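Local atomic coordinates of interferon alpha/beta receptor 1 (Mus musculus, PDB entry 3WCY), a protein that pairs with IFNAR2 as the heterodimeric cell-surface receptor for type I interferons, whose binding switches on the JAK-STAT signalling cascade. Residues A[110-115]-A[160-165]; A[170-175]-A[195-200]; A[204-209]-A[292-297]; A[103-108]-A[118-123]. All blocks are in the same frame, centred on the assembly; numbering follows the deposited sequence.

Interaction 1 (A[110-115]-A[160-165]); sequences EAEDKA and VEKIPE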
loop_
_atom_site.group_PDB
_atom_site.type_symbol
_atom_site.label_atom_id
_atom_site.label_comp_id
_atom_site.label_asym_id
_atom_site.label_seq_id
_atom_site.Cartn_x
_atom_site.Cartn_y
_atom_site.Cartn_z
ATOM N N GLU A 110 -8.869 8.253 -20.804
ATOM C CA GLU A 110 -9.071 9.699 -20.800
ATOM C C GLU A 110 -7.726 10.313 -21.210
ATOM O O GLU A 110 -6.702 9.944 -20.634
ATOM C CB GLU A 110 -9.481 10.148 -19.390
ATOM C CG GLU A 110 -10.155 11.508 -19.333
ATOM C CD GLU A 110 -10.007 12.291 -18.039
ATOM O OE1 GLU A 110 -9.627 11.693 -17.004
ATOM O OE2 GLU A 110 -10.284 13.514 -18.061
ATOM N N ALA A 111 -7.701 11.189 -22.232
ATOM C CA ALA A 111 -6.429 11.768 -22.690
ATOM C C ALA A 111 -6.273 13.268 -22.464
ATOM O O ALA A 111 -7.266 13.992 -22.366
ATOM C CB ALA A 111 -6.177 11.431 -24.148
ATOM N N GLU A 112 -5.008 13.723 -22.385
ATOM C CA GLU A 112 -4.612 15.117 -22.180
ATOM C C GLU A 112 -3.534 15.439 -23.255
ATOM O O GLU A 112 -3.546 14.804 -24.310
ATOM C CB GLU A 112 -4.015 15.296 -20.764
ATOM C CG GLU A 112 -4.966 14.926 -19.630
ATOM C CD GLU A 112 -4.506 15.222 -18.213
ATOM O OE1 GLU A 112 -3.329 14.940 -17.892
ATOM O OE2 GLU A 112 -5.345 15.684 -17.406
ATOM N N ASP A 113 -2.639 16.429 -23.023
ATOM C CA ASP A 113 -1.646 16.844 -24.025
ATOM C C ASP A 113 -0.534 15.798 -24.081
ATOM O O ASP A 113 -0.341 15.151 -25.112
ATOM C CB ASP A 113 -1.000 18.204 -23.675
ATOM C CG ASP A 113 -1.934 19.348 -23.364
ATOM O OD1 ASP A 113 -2.774 19.682 -24.228
ATOM O OD2 ASP A 113 -1.757 19.981 -22.302
ATOM N N LYS A 114 0.198 15.649 -22.954
ATOM C CA LYS A 114 1.352 14.762 -22.783
ATOM C C LYS A 114 1.045 13.563 -21.864
ATOM O O LYS A 114 1.973 12.895 -21.393
ATOM C CB LYS A 114 2.557 15.573 -22.237
ATOM C CG LYS A 114 2.943 16.801 -23.073
ATOM C CD LYS A 114 3.835 17.766 -22.287
ATOM C CE LYS A 114 4.166 19.030 -23.054
ATOM N NZ LYS A 114 3.008 19.962 -23.145
ATOM N N ALA A 115 -0.252 13.282 -21.616
ATOM C CA ALA A 115 -0.648 12.187 -20.728
ATOM C C ALA A 115 -1.942 11.454 -21.096
ATOM O O ALA A 115 -2.798 11.997 -21.806
ATOM C CB ALA A 115 -0.729 12.686 -19.288
ATOM N N VAL A 160 -6.424 4.598 -10.876
ATOM C CA VAL A 160 -6.264 5.614 -11.911
ATOM C C VAL A 160 -4.750 5.799 -12.033
ATOM O O VAL A 160 -4.108 6.259 -11.083
ATOM C CB VAL A 160 -6.997 6.955 -11.640
ATOM C CG1 VAL A 160 -6.674 7.982 -12.722
ATOM C CG2 VAL A 160 -8.505 6.758 -11.531
ATOM N N GLU A 161 -4.171 5.374 -13.160
ATOM C CA GLU A 161 -2.736 5.525 -13.362
ATOM C C GLU A 161 -2.495 6.446 -14.543
ATOM O O GLU A 161 -2.816 6.092 -15.677
ATOM C CB GLU A 161 -2.025 4.160 -13.506
ATOM C CG GLU A 161 -0.509 4.230 -13.683
ATOM C CD GLU A 161 0.310 4.871 -12.573
ATOM O OE1 GLU A 161 0.269 4.370 -11.426
ATOM O OE2 GLU A 161 1.024 5.857 -12.866
ATOM N N LYS A 162 -1.982 7.651 -14.265
ATOM C CA LYS A 162 -1.689 8.633 -15.300
ATOM C C LYS A 162 -0.340 8.307 -15.945
ATOM O O LYS A 162 0.688 8.302 -15.258
ATOM C CB LYS A 162 -1.723 10.063 -14.733
ATOM C CG LYS A 162 -1.613 11.162 -15.797
ATOM C CD LYS A 162 -1.815 12.572 -15.223
ATOM C CE LYS A 162 -0.579 13.168 -14.575
ATOM N NZ LYS A 162 0.498 13.459 -15.563
ATOM N N ILE A 163 -0.362 7.992 -17.262
ATOM C CA ILE A 163 0.838 7.686 -18.044
ATOM C C ILE A 163 1.363 9.009 -18.620
ATOM O O ILE A 163 0.692 9.604 -19.466
ATOM C CB ILE A 163 0.593 6.593 -19.112
ATOM C CG1 ILE A 163 0.091 5.294 -18.449
ATOM C CG2 ILE A 163 1.868 6.342 -19.927
ATOM C CD1 ILE A 163 -0.696 4.376 -19.348
ATOM N N PRO A 164 2.522 9.515 -18.129
ATOM C CA PRO A 164 3.012 10.819 -18.600
ATOM C C PRO A 164 4.117 10.686 -19.654
ATOM O O PRO A 164 4.373 9.578 -20.140
ATOM C CB PRO A 164 3.661 11.393 -17.341
ATOM C CG PRO A 164 4.198 10.170 -16.621
ATOM C CD PRO A 164 3.422 8.961 -17.095
ATOM N N GLU A 165 4.770 11.829 -19.996
ATOM C CA GLU A 165 5.833 11.966 -20.999
ATOM C C GLU A 165 5.430 11.474 -22.409
ATOM O O GLU A 165 6.267 10.940 -23.147
ATOM C CB GLU A 165 7.125 11.288 -20.491
ATOM C CG GLU A 165 8.324 12.219 -20.422
ATOM C CD GLU A 165 9.639 11.531 -20.105
ATOM O OE1 GLU A 165 10.170 10.816 -20.987
ATOM O OE2 GLU A 165 10.147 11.721 -18.976
#
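In the second fibronectin type III domain of the receptor's extracellular part, the turn that joins strands 106-111 and 116-121 of a beta hairpin sets Ala115 against Lys162 and Ile163 at the end of strand 160-163. The turn is held by its own backbone, with Glu112 N bonded to Ala115 O at 2.9 Å. Towards the neighbouring strand the backbones meet through carbon: Ala115 CA offers its hydrogen to Ile163 O at 3.2 Å, with a bent angle of 131° at the hydrogen. Such a polarised CA-H contact is at most a weak attraction. The methyl of Ala115 lies alongside the aliphatic part of Lys162, CB to CG 3.9 Å, and its small side chain is consistent with the close approach of the two chains, the CA atoms of Ala115 and Pro164 being 4.4 Å apart. Lys162 sends CG anti to its backbone N (chi1 -172°), then bends at both of its outer torsions, which folds NZ back over the alanine methyl, 4.0 Å from Ala115 CB. The extended Glu112 crosses this lysine at about a right angle and touches its CD through OE1. Their charged ends, Glu112 OE1 and Lys162 NZ, stay 4.7 Å apart, so the attraction is probably long-range rather than a paired bridge. Backbone bonds from Glu161 to Val118 and from Ile163 to Ile116 seat strand 160-163 beside strand 116-121, while the buried Ile163 side chain turns into the sandwich, onto Ile141 and Ile143 of strand 138-145.

Interaction 2 (A[170-175]-A[195-200]); sequences TTYCLE and ISTTVA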
loop_
_atom_site.group_PDB
_atom_site.type_symbol
_atom_site.label_atom_id
_atom_site.label_comp_id
_atom_site.label_asym_id
_atom_site.label_seq_id
_atom_site.Cartn_x
_atom_site.Cartn_y
_atom_site.Cartn_z
ATOM N N THR A 170 -0.911 12.098 -30.948
ATOM C CA THR A 170 -0.479 10.749 -31.270
ATOM C C THR A 170 -1.482 9.777 -30.658
ATOM O O THR A 170 -2.015 10.021 -29.576
ATOM C CB THR A 170 0.924 10.453 -30.714
ATOM O OG1 THR A 170 1.744 11.622 -30.833
ATOM C CG2 THR A 170 1.569 9.307 -31.477
ATOM N N THR A 171 -1.742 8.680 -31.359
ATOM C CA THR A 171 -2.759 7.717 -30.952
ATOM C C THR A 171 -2.089 6.457 -30.398
ATOM O O THR A 171 -1.411 5.742 -31.135
ATOM C CB THR A 171 -3.821 7.485 -32.050
ATOM O OG1 THR A 171 -4.573 6.313 -31.726
ATOM C CG2 THR A 171 -3.223 7.351 -33.455
ATOM N N TYR A 172 -2.249 6.218 -29.083
ATOM C CA TYR A 172 -1.674 5.069 -28.378
ATOM C C TYR A 172 -2.742 4.037 -28.017
ATOM O O TYR A 172 -3.883 4.411 -27.740
ATOM C CB TYR A 172 -0.971 5.504 -27.083
ATOM C CG TYR A 172 0.118 6.544 -27.231
ATOM C CD1 TYR A 172 1.456 6.171 -27.325
ATOM C CD2 TYR A 172 -0.175 7.905 -27.156
ATOM C CE1 TYR A 172 2.472 7.126 -27.401
ATOM C CE2 TYR A 172 0.828 8.869 -27.230
ATOM C CZ TYR A 172 2.152 8.475 -27.355
ATOM O OH TYR A 172 3.143 9.426 -27.418
ATOM N N CYS A 173 -2.358 2.747 -27.967
ATOM C CA CYS A 173 -3.264 1.660 -27.594
ATOM C C CYS A 173 -2.838 1.027 -26.272
ATOM O O CYS A 173 -1.640 0.950 -25.985
ATOM C CB CYS A 173 -3.407 0.639 -28.717
ATOM S SG CYS A 173 -4.043 1.340 -30.267
ATOM N N LEU A 174 -3.833 0.658 -25.429
ATOM C CA LEU A 174 -3.647 0.156 -24.064
ATOM C C LEU A 174 -4.151 -1.263 -23.793
ATOM O O LEU A 174 -5.095 -1.731 -24.433
ATOM C CB LEU A 174 -4.321 1.120 -23.063
ATOM C CG LEU A 174 -3.626 2.439 -22.666
ATOM C CD1 LEU A 174 -2.346 2.211 -21.945
ATOM C CD2 LEU A 174 -3.532 3.453 -23.805
ATOM N N GLU A 175 -3.535 -1.914 -22.784
ATOM C CA GLU A 175 -3.844 -3.263 -22.307
ATOM C C GLU A 175 -3.540 -3.349 -20.797
ATOM O O GLU A 175 -2.401 -3.115 -20.382
ATOM C CB GLU A 175 -3.038 -4.308 -23.097
ATOM C CG GLU A 175 -3.906 -5.378 -23.742
ATOM C CD GLU A 175 -3.190 -6.535 -24.422
ATOM O OE1 GLU A 175 -1.937 -6.576 -24.387
ATOM O OE2 GLU A 175 -3.892 -7.415 -24.978
ATOM N N ILE A 195 -6.691 5.414 -27.857
ATOM C CA ILE A 195 -7.053 6.812 -27.606
ATOM C C ILE A 195 -5.980 7.742 -28.205
ATOM O O ILE A 195 -4.810 7.360 -28.297
ATOM C CB ILE A 195 -7.301 7.073 -26.085
ATOM C CG1 ILE A 195 -7.847 8.503 -25.815
ATOM C CG2 ILE A 195 -6.055 6.753 -25.240
ATOM C CD1 ILE A 195 -8.526 8.720 -24.500
ATOM N N SER A 196 -6.383 8.957 -28.615
ATOM C CA SER A 196 -5.454 9.939 -29.149
ATOM C C SER A 196 -5.283 11.112 -28.183
ATOM O O SER A 196 -6.250 11.531 -27.539
ATOM C CB SER A 196 -5.907 10.421 -30.523
ATOM O OG SER A 196 -4.784 10.693 -31.345
ATOM N N THR A 197 -4.039 11.621 -28.070
ATOM C CA THR A 197 -3.683 12.770 -27.225
ATOM C C THR A 197 -4.093 14.089 -27.908
ATOM O O THR A 197 -4.164 14.143 -29.137
ATOM C CB THR A 197 -2.184 12.744 -26.865
ATOM O OG1 THR A 197 -1.411 12.471 -28.033
ATOM C CG2 THR A 197 -1.856 11.719 -25.789
ATOM N N THR A 198 -4.392 15.140 -27.116
ATOM C CA THR A 198 -4.786 16.470 -27.622
ATOM C C THR A 198 -3.535 17.321 -27.925
ATOM O O THR A 198 -2.437 16.933 -27.518
ATOM C CB THR A 198 -5.698 17.191 -26.608
ATOM O OG1 THR A 198 -5.045 17.272 -25.342
ATOM C CG2 THR A 198 -7.062 16.544 -26.462
ATOM N N VAL A 199 -3.693 18.481 -28.615
ATOM C CA VAL A 199 -2.558 19.374 -28.920
ATOM C C VAL A 199 -2.153 20.147 -27.668
ATOM O O VAL A 199 -3.021 20.697 -26.986
ATOM C CB VAL A 199 -2.754 20.339 -30.124
ATOM C CG1 VAL A 199 -1.414 20.650 -30.788
ATOM C CG2 VAL A 199 -3.742 19.790 -31.148
ATOM N N ALA A 200 -0.831 20.196 -27.389
ATOM C CA ALA A 200 -0.207 20.862 -26.238
ATOM C C ALA A 200 -0.879 22.182 -25.849
ATOM O O ALA A 200 -1.128 23.024 -26.719
ATOM C CB ALA A 200 1.280 21.075 -26.495
#
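Thr170 O receives the backbone N-H of Thr197 at 3.0 Å in a nearly straight bond (170° at the hydrogen), with the donor tilted 31° from the carbonyl plane. The Ser196 hydroxyl adds a weak bond to this oxygen, Ser196 OG to Thr170 O 3.4 Å. Thr197 OG1 also lies 3.0 Å from Thr170 O; chi1 of 46° places that hydroxyl between its own backbone N and carbonyl carbon, and its proton may instead serve Leu167 O. An antiparallel hydrogen-bonded pair follows, Tyr172 N to Ile195 O at 2.9 Å and Ile195 N to Tyr172 O at 3.0 Å. Threonine suits the edge of the tyrosine ring, since Thr197 CG2 meets Tyr172 CE2 near the ring plane at 4.2 Å, while its hydroxyl stays with the backbone. Further out, Tyr172 OH is bonded to Leu167 N, five residues back: this is a tyrosine corner, a hallmark of Greek-key beta sandwiches, and it fixes the turn entering the strand. The Cys173-Cys194 disulfide ties the same two strands covalently. Strand 171-179 runs between 138-145 and the outermost strand 193-196, with Tyr172, Leu174 and Ile195 packing on strand 116-121 of the facing sheet.

Interaction 3 (A[204-209]-A[292-297]); sequences PVPGNL and FWSEEK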
loop_
_atom_site.group_PDB
_atom_site.type_symbol
_atom_site.label_atom_id
_atom_site.label_comp_id
_atom_site.label_asym_id
_atom_site.label_seq_id
_atom_site.Cartn_x
_atom_site.Cartn_y
_atom_site.Cartn_z
ATOM N N PRO A 204 1.670 25.261 -19.683
ATOM C CA PRO A 204 2.070 23.919 -19.222
ATOM C C PRO A 204 1.863 23.666 -17.723
ATOM O O PRO A 204 1.837 24.606 -16.922
ATOM C CB PRO A 204 3.545 23.840 -19.617
ATOM C CG PRO A 204 4.022 25.256 -19.593
ATOM C CD PRO A 204 2.827 26.180 -19.710
ATOM N N VAL A 205 1.735 22.379 -17.351
ATOM C CA VAL A 205 1.534 21.913 -15.975
ATOM C C VAL A 205 2.842 22.007 -15.142
ATOM O O VAL A 205 3.915 21.762 -15.709
ATOM C CB VAL A 205 0.875 20.499 -15.912
ATOM C CG1 VAL A 205 -0.538 20.517 -16.487
ATOM C CG2 VAL A 205 1.728 19.430 -16.599
ATOM N N PRO A 206 2.780 22.343 -13.816
ATOM C CA PRO A 206 4.015 22.459 -13.008
ATOM C C PRO A 206 4.917 21.223 -12.964
ATOM O O PRO A 206 4.428 20.093 -13.007
ATOM C CB PRO A 206 3.495 22.833 -11.619
ATOM C CG PRO A 206 2.193 23.490 -11.882
ATOM C CD PRO A 206 1.599 22.715 -13.012
ATOM N N GLY A 207 6.226 21.470 -12.889
ATOM C CA GLY A 207 7.272 20.452 -12.898
ATOM C C GLY A 207 7.553 19.755 -11.583
ATOM O O GLY A 207 6.665 19.110 -11.020
ATOM N N ASN A 208 8.817 19.851 -11.112
ATOM C CA ASN A 208 9.311 19.208 -9.888
ATOM C C ASN A 208 8.778 19.800 -8.582
ATOM O O ASN A 208 8.919 20.999 -8.329
ATOM C CB ASN A 208 10.845 19.100 -9.888
ATOM C CG ASN A 208 11.382 17.955 -10.724
ATOM O OD1 ASN A 208 11.246 17.925 -11.955
ATOM N ND2 ASN A 208 12.030 16.998 -10.074
ATOM N N LEU A 209 8.170 18.930 -7.754
ATOM C CA LEU A 209 7.557 19.251 -6.462
ATOM C C LEU A 209 8.354 18.656 -5.295
ATOM O O LEU A 209 8.848 17.528 -5.392
ATOM C CB LEU A 209 6.109 18.702 -6.428
ATOM C CG LEU A 209 4.920 19.633 -6.762
ATOM C CD1 LEU A 209 4.728 20.706 -5.718
ATOM C CD2 LEU A 209 4.981 20.187 -8.183
ATOM N N PHE A 292 -4.369 21.517 -17.699
ATOM C CA PHE A 292 -4.638 20.194 -17.134
ATOM C C PHE A 292 -4.066 20.132 -15.701
ATOM O O PHE A 292 -3.568 21.145 -15.202
ATOM C CB PHE A 292 -4.058 19.073 -18.030
ATOM C CG PHE A 292 -4.859 18.776 -19.279
ATOM C CD1 PHE A 292 -6.159 18.285 -19.194
ATOM C CD2 PHE A 292 -4.309 18.972 -20.540
ATOM C CE1 PHE A 292 -6.900 18.016 -20.351
ATOM C CE2 PHE A 292 -5.055 18.712 -21.695
ATOM C CZ PHE A 292 -6.344 18.232 -21.592
ATOM N N TRP A 293 -4.159 18.972 -15.030
ATOM C CA TRP A 293 -3.609 18.837 -13.684
ATOM C C TRP A 293 -2.170 18.341 -13.710
ATOM O O TRP A 293 -1.805 17.514 -14.549
ATOM C CB TRP A 293 -4.477 17.931 -12.808
ATOM C CG TRP A 293 -5.760 18.558 -12.364
ATOM C CD1 TRP A 293 -7.019 18.195 -12.740
ATOM C CD2 TRP A 293 -5.912 19.635 -11.434
ATOM N NE1 TRP A 293 -7.949 18.980 -12.103
ATOM C CE2 TRP A 293 -7.298 19.876 -11.297
ATOM C CE3 TRP A 293 -5.010 20.431 -10.704
ATOM C CZ2 TRP A 293 -7.805 20.884 -10.465
ATOM C CZ3 TRP A 293 -5.512 21.420 -9.871
ATOM C CH2 TRP A 293 -6.894 21.640 -9.759
ATOM N N SER A 294 -1.366 18.841 -12.766
ATOM C CA SER A 294 0.043 18.498 -12.566
ATOM C C SER A 294 0.195 17.066 -12.013
ATOM O O SER A 294 -0.802 16.432 -11.645
ATOM C CB SER A 294 0.670 19.496 -11.593
ATOM O OG SER A 294 1.961 19.110 -11.146
ATOM N N GLU A 295 1.455 16.575 -11.930
ATOM C CA GLU A 295 1.782 15.260 -11.377
ATOM C C GLU A 295 1.352 15.243 -9.915
ATOM O O GLU A 295 1.551 16.234 -9.206
ATOM C CB GLU A 295 3.294 14.982 -11.482
ATOM C CG GLU A 295 3.676 13.544 -11.185
ATOM C CD GLU A 295 5.069 13.363 -10.618
ATOM O OE1 GLU A 295 5.187 13.182 -9.384
ATOM O OE2 GLU A 295 6.042 13.396 -11.404
ATOM N N GLU A 296 0.734 14.139 -9.481
ATOM C CA GLU A 296 0.278 13.975 -8.104
ATOM C C GLU A 296 1.488 13.708 -7.223
ATOM O O GLU A 296 2.169 12.698 -7.405
ATOM C CB GLU A 296 -0.755 12.839 -7.997
ATOM C CG GLU A 296 -2.039 13.121 -8.755
ATOM C CD GLU A 296 -2.707 11.918 -9.387
ATOM O OE1 GLU A 296 -2.027 11.167 -10.124
ATOM O OE2 GLU A 296 -3.933 11.759 -9.191
ATOM N N LYS A 297 1.792 14.652 -6.314
ATOM C CA LYS A 297 2.918 14.529 -5.390
ATOM C C LYS A 297 2.454 13.898 -4.075
ATOM O O LYS A 297 1.663 14.501 -3.346
ATOM C CB LYS A 297 3.610 15.890 -5.159
ATOM C CG LYS A 297 4.788 15.855 -4.178
ATOM C CD LYS A 297 6.062 15.270 -4.785
ATOM C CE LYS A 297 7.140 15.043 -3.755
ATOM N NZ LYS A 297 6.898 13.807 -2.968
#
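Ser294 OG donates to Pro206 O at 3.2 Å, the one hydrogen bond joining the two lead-in segments of the third fibronectin type III domain. One segment, 204-209, enters the domain ahead of strand 210-213; the other, 292-297, leads into strand 297-300, and the two run almost parallel, 9° apart. The hydroxyl is brought over by a first torsion that sets OG anti to the serine's backbone N (chi1 169°), and it meets the carbonyl from above its plane. Pro206 has no N-H to give and takes part through its carbonyl, while its ring packs on the serine, CD to Ser294 CB 3.6 Å. Serine fits here because its short chain leaves room for the proline ring at CB while OG still reaches the carbonyl. At one end Val205 points toward the other segment: its CG1 branch lies against the backbone of Phe292, 3.4 Å from Phe292 O, and 4.1 Å from Phe292 CB. The Phe292 ring itself leads away, onto Glu112 and Asp113 of the preceding domain, and Trp293 points away from 204-209, its ring stacking with that of His281. At the other end the methylenes of Lys297, bent at chi2 and chi4, lie alongside Leu209, so that a charged residue covers a leucine with its aliphatic part: Leu209 CB is 3.8 Å from Lys297 CD, and Leu209 O is 3.4 Å from Lys297 CE.

Interaction 4 (A[103-108]-A[118-123]); sequences SPPEVR and VHISPP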
loop_
_atom_site.group_PDB
_atom_site.type_symbol
_atom_site.label_atom_id
_atom_site.label_comp_id
_atom_site.label_asym_id
_atom_site.label_seq_id
_atom_site.Cartn_x
_atom_site.Cartn_y
_atom_site.Cartn_z
ATOM N N SER A 103 -11.725 -12.393 -14.219
ATOM C CA SER A 103 -12.122 -11.784 -15.493
ATOM C C SER A 103 -11.245 -10.541 -15.702
ATOM O O SER A 103 -10.770 -10.002 -14.707
ATOM C CB SER A 103 -13.601 -11.406 -15.478
ATOM O OG SER A 103 -13.849 -10.350 -14.567
ATOM N N PRO A 104 -10.958 -10.084 -16.945
ATOM C CA PRO A 104 -10.094 -8.896 -17.102
ATOM C C PRO A 104 -10.657 -7.631 -16.426
ATOM O O PRO A 104 -11.878 -7.542 -16.257
ATOM C CB PRO A 104 -9.969 -8.744 -18.620
ATOM C CG PRO A 104 -10.366 -10.074 -19.182
ATOM C CD PRO A 104 -11.403 -10.595 -18.257
ATOM N N PRO A 105 -9.815 -6.673 -15.971
ATOM C CA PRO A 105 -10.369 -5.476 -15.314
ATOM C C PRO A 105 -11.016 -4.503 -16.304
ATOM O O PRO A 105 -10.544 -4.388 -17.437
ATOM C CB PRO A 105 -9.151 -4.859 -14.622
ATOM C CG PRO A 105 -7.996 -5.281 -15.427
ATOM C CD PRO A 105 -8.343 -6.599 -16.071
ATOM N N GLU A 106 -12.102 -3.824 -15.891
ATOM C CA GLU A 106 -12.773 -2.846 -16.750
ATOM C C GLU A 106 -11.886 -1.585 -16.860
ATOM O O GLU A 106 -11.407 -1.074 -15.843
ATOM C CB GLU A 106 -14.189 -2.528 -16.231
ATOM C CG GLU A 106 -15.073 -1.806 -17.239
ATOM C CD GLU A 106 -16.452 -1.410 -16.739
ATOM O OE1 GLU A 106 -17.447 -1.988 -17.235
ATOM O OE2 GLU A 106 -16.542 -0.506 -15.875
ATOM N N VAL A 107 -11.639 -1.116 -18.098
ATOM C CA VAL A 107 -10.763 0.034 -18.335
ATOM C C VAL A 107 -11.371 1.113 -19.232
ATOM O O VAL A 107 -11.865 0.802 -20.312
ATOM C CB VAL A 107 -9.309 -0.388 -18.730
ATOM C CG1 VAL A 107 -9.293 -1.634 -19.609
ATOM C CG2 VAL A 107 -8.528 0.750 -19.384
ATOM N N ARG A 108 -11.342 2.376 -18.768
ATOM C CA ARG A 108 -11.822 3.532 -19.531
ATOM C C ARG A 108 -10.675 4.527 -19.647
ATOM O O ARG A 108 -10.071 4.892 -18.636
ATOM C CB ARG A 108 -13.065 4.203 -18.892
ATOM C CG ARG A 108 -14.232 3.273 -18.521
ATOM C CD ARG A 108 -14.991 2.679 -19.701
ATOM N NE ARG A 108 -15.903 1.625 -19.255
ATOM C CZ ARG A 108 -16.778 1.001 -20.037
ATOM N NH1 ARG A 108 -16.885 1.327 -21.320
ATOM N NH2 ARG A 108 -17.563 0.054 -19.540
ATOM N N VAL A 118 -5.624 6.098 -17.172
ATOM C CA VAL A 118 -6.176 4.744 -17.271
ATOM C C VAL A 118 -7.003 4.456 -16.011
ATOM O O VAL A 118 -6.442 4.235 -14.933
ATOM C CB VAL A 118 -5.092 3.667 -17.540
ATOM C CG1 VAL A 118 -5.700 2.272 -17.568
ATOM C CG2 VAL A 118 -4.354 3.944 -18.843
ATOM N N HIS A 119 -8.338 4.518 -16.154
ATOM C CA HIS A 119 -9.286 4.282 -15.073
ATOM C C HIS A 119 -9.584 2.790 -15.007
ATOM O O HIS A 119 -10.307 2.251 -15.852
ATOM C CB HIS A 119 -10.555 5.127 -15.257
ATOM C CG HIS A 119 -10.280 6.592 -15.414
ATOM N ND1 HIS A 119 -10.201 7.433 -14.321
ATOM C CD2 HIS A 119 -10.058 7.317 -16.537
ATOM C CE1 HIS A 119 -9.924 8.632 -14.808
ATOM N NE2 HIS A 119 -9.840 8.615 -16.135
ATOM N N ILE A 120 -8.955 2.111 -14.037
ATOM C CA ILE A 120 -9.102 0.674 -13.842
ATOM C C ILE A 120 -10.194 0.378 -12.818
ATOM O O ILE A 120 -10.186 0.918 -11.708
ATOM C CB ILE A 120 -7.758 -0.014 -13.452
ATOM C CG1 ILE A 120 -6.576 0.479 -14.297
ATOM C CG2 ILE A 120 -7.870 -1.536 -13.510
ATOM C CD1 ILE A 120 -5.308 0.636 -13.533
ATOM N N SER A 121 -11.123 -0.494 -13.199
ATOM C CA SER A 121 -12.171 -1.002 -12.327
ATOM C C SER A 121 -11.779 -2.468 -12.032
ATOM O O SER A 121 -11.434 -3.194 -12.973
ATOM C CB SER A 121 -13.529 -0.920 -13.009
ATOM O OG SER A 121 -14.551 -0.700 -12.053
ATOM N N PRO A 122 -11.738 -2.901 -10.744
ATOM C CA PRO A 122 -11.319 -4.281 -10.440
ATOM C C PRO A 122 -12.303 -5.351 -10.933
ATOM O O PRO A 122 -13.475 -5.019 -11.137
ATOM C CB PRO A 122 -11.214 -4.279 -8.913
ATOM C CG PRO A 122 -12.163 -3.236 -8.474
ATOM C CD PRO A 122 -12.095 -2.166 -9.513
ATOM N N PRO A 123 -11.870 -6.631 -11.126
ATOM C CA PRO A 123 -12.820 -7.676 -11.564
ATOM C C PRO A 123 -14.024 -7.823 -10.607
ATOM O O PRO A 123 -13.837 -8.089 -9.415
ATOM C CB PRO A 123 -11.953 -8.944 -11.598
ATOM C CG PRO A 123 -10.558 -8.467 -11.696
ATOM C CD PRO A 123 -10.517 -7.191 -10.935
#
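Val107 CG2 meets Val118 CG1 at 3.7 Å on the closely packed inner side of the A-B hairpin of the second fibronectin type III domain, whose strands 106-108 and 118-121 run antiparallel. Ile120, paired with Val107 and facing inward with it, brings CG2 to Pro105 CB at the same distance of 3.7 Å. Pro105, Val118 and Ile120, cyclic or branched hydrocarbons suited to a core, also pack on Val176 of strand 171-179. Between the faces the backbone is bonded: Ser121 N to Glu106 O spans 2.7 Å, and Arg108 and His119 exchange two bonds, whereas Glu106 N to Ser121 O is weak. At the open end of the hairpin, before strand 106-111 and after strand 116-121, the segments become loops rich in proline, and Ser103 OG rests 3.8 Å from Pro123 CB. The outer side, with Glu106, Arg108, His119 and Ser121, is looser and polar. Arg108 bends back along its own strand (chi1 -50°, chi2 -70°) to a salt bridge, NH2 to Glu106 OE1 3.1 Å, whose hydrogen bond is weak; long charged chains suit this partly solvent-facing row. His119 NE2 is held by Glu110, and the imidazole turns its edge, in plane, to the neighbouring strand, His119 CD2 lying 3.2 Å from Arg108 O.

Interactions 1, 2 and 4 belong to the second fibronectin type III domain, interaction 3 to the third. Along the chain interaction 4 opens first, its segments alternating with those of interaction 1; interaction 2 follows, and interaction 3 comes last. Interactions 1 and 4 share strand 106-111 and lie about 16 Å apart, centre to centre, on one three-stranded sheet. Interaction 2, centred about 9 Å from interaction 1, closes the edge of the facing sheet, and Glu112 O probably bonds Thr198 N between them. The centre of interaction 3 is about 12 Å from that of interaction 1, and the two touch across the domain boundary, so the hairpin turn packs against both its own sandwich and the third domain.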